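Local atomic coordinates of putative molybdenum cofactor biosynthesis protein (Corynebacterium diphtheriae, PDB entry 2G2C), a protein that probably takes part in molybdenum cofactor biosynthesis through a molybdopterin-binding domain, although its exact function has not been established. Residues A[60-65]-A[92-97]; A[85-90]-A[136-141]. One frame throughout, in Å; residues are numbered along the deposited sequence.

Contact 1: residues A[60-65]-A[92-97]; sequences EAIATA and ASFIHT
One face of the Phe94 ring is covered by the Ile62 methyl CG2, which sits almost exactly over its centre: CG2 is 3.6 Å from the ring centroid and 10° off the ring normal. This is a CH-pi contact in textbook form. With Ile62 CG1 beside the backbone N (chi1 -66°), CG2 is left anti to that N and faces the ring, and behind it Ile62 CB comes within 3.7 Å of Phe94 CE2. The far end of the ring reaches the helix backbone as well. Phe94 CZ lies 3.7 Å from Ala63 N, at an oblique approach, and the Ala63 methyl CB touches Phe94 CE1 at 4.0 Å.

The ring also touches Val59 and Leu66, so that positions 59, 62, 63 and 66, successive along one side of helix 55-67, all border it. Phe94 itself is carried by the type I turn from Ala92 to Ile95 that follows helix 87-92. The contact thus clips this turn to helix 55-67, while Ile62 leans on Ile11 of strand 5-13 beneath.

Between helix and turn the side-chain contact is apolar, with one oblique approach of the ring to the backbone Ala63 N: shape and dispersion hold the aromatic ring, and within the other segment Ile95 N bonds to Ala92 O, closing the turn that presents it.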
ATOM      1  N   GLU A  60     -10.144   8.788   0.531  1.00 11.45           N
ATOM      2  CA  GLU A  60      -9.863   9.963  -0.309  1.00 12.62           C
ATOM      3  C   GLU A  60      -8.462   9.861  -0.900  1.00 12.07           C
ATOM      4  O   GLU A  60      -8.253  10.142  -2.070  1.00 12.00           O
ATOM      5  CB  GLU A  60      -9.990  11.234   0.510  1.00 13.89           C
ATOM      6  CG  GLU A  60      -9.670  12.469  -0.243  1.00 17.90           C
ATOM      7  CD  GLU A  60      -9.793  13.707   0.623  1.00 25.44           C
ATOM      8  OE1 GLU A  60      -9.339  13.699   1.819  1.00 25.90           O
ATOM      9  OE2 GLU A  60     -10.354  14.696   0.105  1.00 27.25           O
ATOM     10  N   ALA A  61      -7.488   9.473  -0.071  1.00 11.36           N
ATOM     11  CA  ALA A  61      -6.111   9.335  -0.562  1.00 11.73           C
ATOM     12  C   ALA A  61      -5.948   8.265  -1.659  1.00 10.64           C
ATOM     13  O   ALA A  61      -5.212   8.467  -2.639  1.00 12.68           O
ATOM     14  CB  ALA A  61      -5.166   9.078   0.604  1.00 11.67           C
ATOM     15  N   ILE A  62      -6.619   7.108  -1.484  1.00 10.27           N
ATOM     16  CA  ILE A  62      -6.522   6.079  -2.503  1.00  9.66           C
ATOM     17  C   ILE A  62      -7.205   6.500  -3.809  1.00 10.28           C
ATOM     18  O   ILE A  62      -6.644   6.304  -4.899  1.00 11.33           O
ATOM     19  CB  ILE A  62      -7.118   4.744  -1.998  1.00  9.26           C
ATOM     20  CG1 ILE A  62      -6.255   4.188  -0.839  1.00 11.51           C
ATOM     21  CG2 ILE A  62      -7.174   3.749  -3.117  1.00 11.39           C
ATOM     22  CD1 ILE A  62      -6.837   2.905  -0.157  1.00 11.30           C
ATOM     23  N   ALA A  63      -8.429   7.032  -3.700  1.00 10.67           N
ATOM     24  CA  ALA A  63      -9.186   7.429  -4.883  1.00 11.23           C
ATOM     25  C   ALA A  63      -8.387   8.516  -5.644  1.00 11.95           C
ATOM     26  O   ALA A  63      -8.312   8.507  -6.880  1.00 11.71           O
ATOM     27  CB  ALA A  63     -10.537   7.977  -4.485  1.00 12.15           C
ATOM     28  N   THR A  64      -7.792   9.456  -4.908  1.00 11.72           N
ATOM     29  CA  THR A  64      -6.971  10.487  -5.542  1.00 12.63           C
ATOM     30  C   THR A  64      -5.771   9.883  -6.291  1.00 12.32           C
ATOM     31  O   THR A  64      -5.475  10.239  -7.446  1.00 13.63           O
ATOM     32  CB  THR A  64      -6.513  11.524  -4.506  1.00 13.90           C
ATOM     33  OG1 THR A  64      -7.661  12.247  -4.029  1.00 15.56           O
ATOM     34  CG2 THR A  64      -5.524  12.470  -5.131  1.00 13.17           C
ATOM     35  N   ALA A  65      -5.053   8.975  -5.628  1.00 11.32           N
ATOM     36  CA  ALA A  65      -3.916   8.369  -6.313  1.00 11.76           C
ATOM     37  C   ALA A  65      -4.339   7.599  -7.573  1.00 11.73           C
ATOM     38  O   ALA A  65      -3.671   7.670  -8.613  1.00 12.58           O
ATOM     39  CB  ALA A  65      -3.158   7.464  -5.376  1.00 12.47           C
ATOM     40  N   ALA A  92     -10.465  -2.162   1.001  1.00 10.27           N
ATOM     41  CA  ALA A  92     -11.348  -3.204   0.483  1.00 10.49           C
ATOM     42  C   ALA A  92     -12.410  -2.586  -0.433  1.00 10.20           C
ATOM     43  O   ALA A  92     -12.892  -3.260  -1.387  1.00 12.13           O
ATOM     44  CB  ALA A  92     -12.008  -3.918   1.622  1.00 11.54           C
ATOM     45  N   SER A  93     -12.776  -1.323  -0.156  1.00 11.41           N
ATOM     46  CA  SER A  93     -13.848  -0.684  -0.971  1.00 11.30           C
ATOM     47  C   SER A  93     -13.461  -0.555  -2.442  1.00 10.65           C
ATOM     48  O   SER A  93     -14.372  -0.371  -3.293  1.00 12.22           O
ATOM     49  CB  SER A  93     -14.253   0.687  -0.410  1.00 12.24           C
ATOM     50  OG  SER A  93     -13.271   1.678  -0.650  1.00 12.83           O
ATOM     51  N   PHE A  94     -12.150  -0.657  -2.751  1.00 10.16           N
ATOM     52  CA  PHE A  94     -11.623  -0.509  -4.108  1.00 10.54           C
ATOM     53  C   PHE A  94     -11.284  -1.848  -4.754  1.00 10.47           C
ATOM     54  O   PHE A  94     -10.945  -1.884  -5.935  1.00 13.45           O
ATOM     55  CB  PHE A  94     -10.327   0.286  -4.101  1.00 10.29           C
ATOM     56  CG  PHE A  94     -10.507   1.699  -3.639  1.00  9.26           C
ATOM     57  CD1 PHE A  94     -10.865   2.701  -4.558  1.00 10.33           C
ATOM     58  CD2 PHE A  94     -10.380   2.032  -2.286  1.00 10.43           C
ATOM     59  CE1 PHE A  94     -11.032   4.026  -4.140  1.00 10.46           C
ATOM     60  CE2 PHE A  94     -10.569   3.373  -1.853  1.00 12.93           C
ATOM     61  CZ  PHE A  94     -10.883   4.360  -2.782  1.00 11.67           C
ATOM     62  N   ILE A  95     -11.261  -2.925  -3.963  1.00 11.24           N
ATOM     63  CA  ILE A  95     -10.653  -4.164  -4.470  1.00 11.04           C
ATOM     64  C   ILE A  95     -11.618  -4.961  -5.317  1.00 11.68           C
ATOM     65  O   ILE A  95     -12.779  -5.220  -4.921  1.00 13.08           O
ATOM     66  CB  ILE A  95     -10.111  -5.013  -3.282  1.00 10.63           C
ATOM     67  CG1 ILE A  95      -8.978  -4.243  -2.562  1.00 11.72           C
ATOM     68  CG2 ILE A  95      -9.735  -6.418  -3.734  1.00 11.91           C
ATOM     69  CD1 ILE A  95      -7.867  -3.770  -3.513  1.00 14.74           C
ATOM     70  N   HIS A  96     -11.104  -5.364  -6.474  1.00 11.03           N
ATOM     71  CA  HIS A  96     -11.808  -6.245  -7.398  1.00 11.00           C
ATOM     72  C   HIS A  96     -11.484  -7.698  -7.051  1.00 12.75           C
ATOM     73  O   HIS A  96     -12.377  -8.542  -6.987  1.00 14.02           O
ATOM     74  CB  HIS A  96     -11.372  -5.905  -8.841  1.00 12.02           C
ATOM     75  CG  HIS A  96     -11.960  -6.796  -9.901  1.00 13.49           C
ATOM     76  ND1 HIS A  96     -11.587  -8.117 -10.055  1.00 12.87           N
ATOM     77  CD2 HIS A  96     -12.812  -6.526 -10.927  1.00 13.13           C
ATOM     78  CE1 HIS A  96     -12.252  -8.647 -11.074  1.00 14.14           C
ATOM     79  NE2 HIS A  96     -13.010  -7.700 -11.615  1.00 14.49           N
ATOM     80  N   THR A  97     -10.185  -7.979  -6.883  1.00 12.09           N
ATOM     81  CA  THR A  97      -9.713  -9.326  -6.570  1.00 11.88           C
ATOM     82  C   THR A  97      -8.637  -9.228  -5.507  1.00 12.10           C
ATOM     83  O   THR A  97      -7.661  -8.479  -5.664  1.00 13.00           O
ATOM     84  CB  THR A  97      -9.082  -9.990  -7.831  1.00 12.33           C
ATOM     85  OG1 THR A  97     -10.060 -10.089  -8.886  1.00 11.49           O
ATOM     86  CG2 THR A  97      -8.495 -11.378  -7.532  1.00 11.85           C
TER

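Contact 2: residues A[85-90]-A[136-141]; sequences NQTPEA and IVNAPS
Thr87 and Asn138 meet with their side chains running past each other in opposite directions, the threonine coming from the first turn of helix 87-92 and the asparagine from strand 135-139. The methyl of Thr87 does the touching. Its CG2 is 3.5 Å from Asn138 ND2 and 3.9 Å from Asn138 CG, and it rides above the amide plane instead of lying in it. The oxygen end of the same amide lies against Pro88, with Asn138 OD1 3.6 Å from Pro88 CA and 4.2 Å from Pro88 CB.

Thr87 divides its two branches by function. With OG1 beside the backbone N (chi1 -57°), CG2 stands anti to it and presses on the asparagine, whereas OG1 is turned elsewhere, to a hydrogen bond with Gly77 O and a weak one with Gly78 O. These glycines belong to the glycine-rich loop after strand 72-76, a recurrent feature of the MoCF_biosynth family, and the side chain of Thr87 is about 7 Å from a bound sodium ion.

Asn138 is gripped at both ends of its amide. ND2 bonds to the hydroxyls of Thr75 and Thr91, and OD1 accepts from Ile123 N; three bonds therefore fix the rotation of the group under the methyl. Thr91 OG1 is in turn bonded to Thr87 O, which ties the asparagine back to the helix that it packs against.

A buried amide is thus satisfied by neighbours around it: it meets Thr87 and Pro88 by van der Waals contact and bonds the same helix through Thr91. Van der Waals contact probably helps to set the spacing here, and the surrounding hydrogen bonds probably supply the directional precision.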
ATOM      1  N   ASN A  85      -8.567   2.748  13.110  1.00 10.64           N
ATOM      2  CA  ASN A  85      -7.717   1.947  12.223  1.00 10.62           C
ATOM      3  C   ASN A  85      -8.584   1.310  11.147  1.00 10.98           C
ATOM      4  O   ASN A  85      -9.105   0.191  11.313  1.00 11.01           O
ATOM      5  CB  ASN A  85      -7.023   0.816  12.997  1.00 11.00           C
ATOM      6  CG  ASN A  85      -6.018   1.300  13.978  1.00 14.04           C
ATOM      7  OD1 ASN A  85      -5.452   2.388  13.854  1.00 13.79           O
ATOM      8  ND2 ASN A  85      -5.761   0.467  14.950  1.00 13.77           N
ATOM      9  N   GLN A  86      -8.761   2.038  10.047  1.00 10.15           N
ATOM     10  CA  GLN A  86      -9.717   1.634   9.005  1.00  9.88           C
ATOM     11  C   GLN A  86      -9.019   1.510   7.629  1.00 10.21           C
ATOM     12  O   GLN A  86      -9.683   1.500   6.587  1.00 10.95           O
ATOM     13  CB  GLN A  86     -10.856   2.644   8.933  1.00 10.65           C
ATOM     14  CG  GLN A  86     -11.755   2.712  10.146  1.00 11.82           C
ATOM     15  CD  GLN A  86     -12.601   1.472  10.343  1.00 11.27           C
ATOM     16  OE1 GLN A  86     -12.742   0.953  11.487  1.00 16.96           O
ATOM     17  NE2 GLN A  86     -13.113   0.940   9.235  1.00 11.84           N
ATOM     18  N   THR A  87      -7.687   1.388   7.627  1.00 10.47           N
ATOM     19  CA  THR A  87      -7.027   1.254   6.327  1.00  9.38           C
ATOM     20  C   THR A  87      -7.505   0.025   5.540  1.00  9.96           C
ATOM     21  O   THR A  87      -7.801   0.149   4.365  1.00 10.66           O
ATOM     22  CB  THR A  87      -5.514   1.269   6.464  1.00  9.29           C
ATOM     23  OG1 THR A  87      -5.165   2.495   7.118  1.00 10.89           O
ATOM     24  CG2 THR A  87      -4.826   1.121   5.108  1.00 11.09           C
ATOM     25  N   PRO A  88      -7.582  -1.150   6.185  1.00  9.88           N
ATOM     26  CA  PRO A  88      -8.019  -2.346   5.430  1.00 10.39           C
ATOM     27  C   PRO A  88      -9.457  -2.156   4.886  1.00 10.49           C
ATOM     28  O   PRO A  88      -9.740  -2.564   3.745  1.00 11.21           O
ATOM     29  CB  PRO A  88      -7.933  -3.484   6.467  1.00 11.81           C
ATOM     30  CG  PRO A  88      -6.901  -2.940   7.455  1.00  9.48           C
ATOM     31  CD  PRO A  88      -7.291  -1.492   7.594  1.00 10.41           C
ATOM     32  N   GLU A  89     -10.355  -1.597   5.703  1.00  9.76           N
ATOM     33  CA  GLU A  89     -11.753  -1.403   5.286  1.00  9.00           C
ATOM     34  C   GLU A  89     -11.809  -0.410   4.099  1.00  9.82           C
ATOM     35  O   GLU A  89     -12.489  -0.642   3.083  1.00 10.18           O
ATOM     36  CB  GLU A  89     -12.627  -0.880   6.443  1.00 10.16           C
ATOM     37  CG  GLU A  89     -12.853  -1.904   7.590  1.00 11.90           C
ATOM     38  CD  GLU A  89     -11.682  -2.049   8.616  1.00 12.37           C
ATOM     39  OE1 GLU A  89     -10.546  -1.540   8.412  1.00 12.05           O
ATOM     40  OE2 GLU A  89     -11.940  -2.686   9.663  1.00 14.38           O
ATOM     41  N   ALA A  90     -11.088   0.701   4.247  1.00  9.02           N
ATOM     42  CA  ALA A  90     -11.049   1.693   3.172  1.00 10.87           C
ATOM     43  C   ALA A  90     -10.498   1.043   1.881  1.00 10.63           C
ATOM     44  O   ALA A  90     -11.014   1.228   0.767  1.00 10.53           O
ATOM     45  CB  ALA A  90     -10.189   2.929   3.596  1.00 11.72           C
ATOM     46  N   ILE A 136      -2.921  -2.579  -4.800  1.00 10.23           N
ATOM     47  CA  ILE A 136      -2.870  -1.830  -3.556  1.00  9.11           C
ATOM     48  C   ILE A 136      -2.382  -2.793  -2.487  1.00 10.21           C
ATOM     49  O   ILE A 136      -2.866  -3.953  -2.415  1.00 10.14           O
ATOM     50  CB  ILE A 136      -4.258  -1.268  -3.186  1.00  9.04           C
ATOM     51  CG1 ILE A 136      -4.834  -0.447  -4.345  1.00  8.92           C
ATOM     52  CG2 ILE A 136      -4.172  -0.405  -1.908  1.00 10.06           C
ATOM     53  CD1 ILE A 136      -6.178   0.118  -4.047  1.00 13.03           C
ATOM     54  N   VAL A 137      -1.429  -2.323  -1.667  1.00  9.62           N
ATOM     55  CA  VAL A 137      -0.822  -3.146  -0.604  1.00 10.50           C
ATOM     56  C   VAL A 137      -0.871  -2.334   0.673  1.00 10.15           C
ATOM     57  O   VAL A 137      -0.403  -1.187   0.696  1.00 11.33           O
ATOM     58  CB  VAL A 137       0.675  -3.437  -0.940  1.00 11.36           C
ATOM     59  CG1 VAL A 137       1.428  -4.049   0.254  1.00 12.94           C
ATOM     60  CG2 VAL A 137       0.788  -4.339  -2.153  1.00 11.99           C
ATOM     61  N   ASN A 138      -1.446  -2.926   1.728  1.00  9.50           N
ATOM     62  CA  ASN A 138      -1.440  -2.306   3.072  1.00  9.57           C
ATOM     63  C   ASN A 138      -0.279  -2.852   3.888  1.00 11.62           C
ATOM     64  O   ASN A 138      -0.262  -4.056   4.203  1.00 12.54           O
ATOM     65  CB  ASN A 138      -2.701  -2.680   3.867  1.00 10.49           C
ATOM     66  CG  ASN A 138      -3.998  -2.196   3.250  1.00 10.91           C
ATOM     67  OD1 ASN A 138      -5.026  -2.796   3.532  1.00 12.37           O
ATOM     68  ND2 ASN A 138      -3.979  -1.095   2.493  1.00  9.34           N
ATOM     69  N   ALA A 139       0.686  -1.991   4.231  1.00 10.40           N
ATOM     70  CA  ALA A 139       1.741  -2.382   5.176  1.00 11.88           C
ATOM     71  C   ALA A 139       1.478  -1.840   6.575  1.00 12.07           C
ATOM     72  O   ALA A 139       0.739  -0.881   6.749  1.00 11.37           O
ATOM     73  CB  ALA A 139       3.095  -1.873   4.686  1.00 10.54           C
ATOM     74  N   PRO A 140       2.075  -2.466   7.597  1.00 13.05           N
ATOM     75  CA  PRO A 140       2.006  -1.891   8.948  1.00 13.32           C
ATOM     76  C   PRO A 140       2.758  -0.560   9.042  1.00 13.13           C
ATOM     77  O   PRO A 140       3.445  -0.174   8.084  1.00 12.94           O
ATOM     78  CB  PRO A 140       2.695  -2.947   9.836  1.00 14.93           C
ATOM     79  CG  PRO A 140       2.692  -4.230   8.981  1.00 15.42           C
ATOM     80  CD  PRO A 140       2.812  -3.745   7.547  1.00 14.90           C
ATOM     81  N   SER A 141       2.641   0.093  10.199  1.00 13.63           N
ATOM     82  CA  SER A 141       3.318   1.369  10.394  0.50 13.67           C
ATOM     83  C   SER A 141       4.821   1.188  10.619  1.00 14.20           C
ATOM     84  O   SER A 141       5.606   2.075  10.295  1.00 15.70           O
ATOM     85  CB  SER A 141       2.741   2.093  11.606  0.50 13.71           C
ATOM     86  OG  SER A 141       2.783   1.243  12.739  0.50 12.80           O
TER

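In the fold
The two contacts illustrate how burial and chemistry can vary together around one helix of an alpha/beta fold. Contact 2 is buried near the middle of the chain and joins the start of helix 87-92 to a central strand of the sheet; its polar groups are met by a dense network. Contact 1, partly buried, takes the turn at the other end of that helix and sets it on helix 55-67, with side-chain packing that is apolar. Helix 87-92 thus makes contacts at both ends. The contacts meet at Ile136, whose CD1 lies 3.9 Å from Ile62 CG2, so that Ile136 also packs against contact 1.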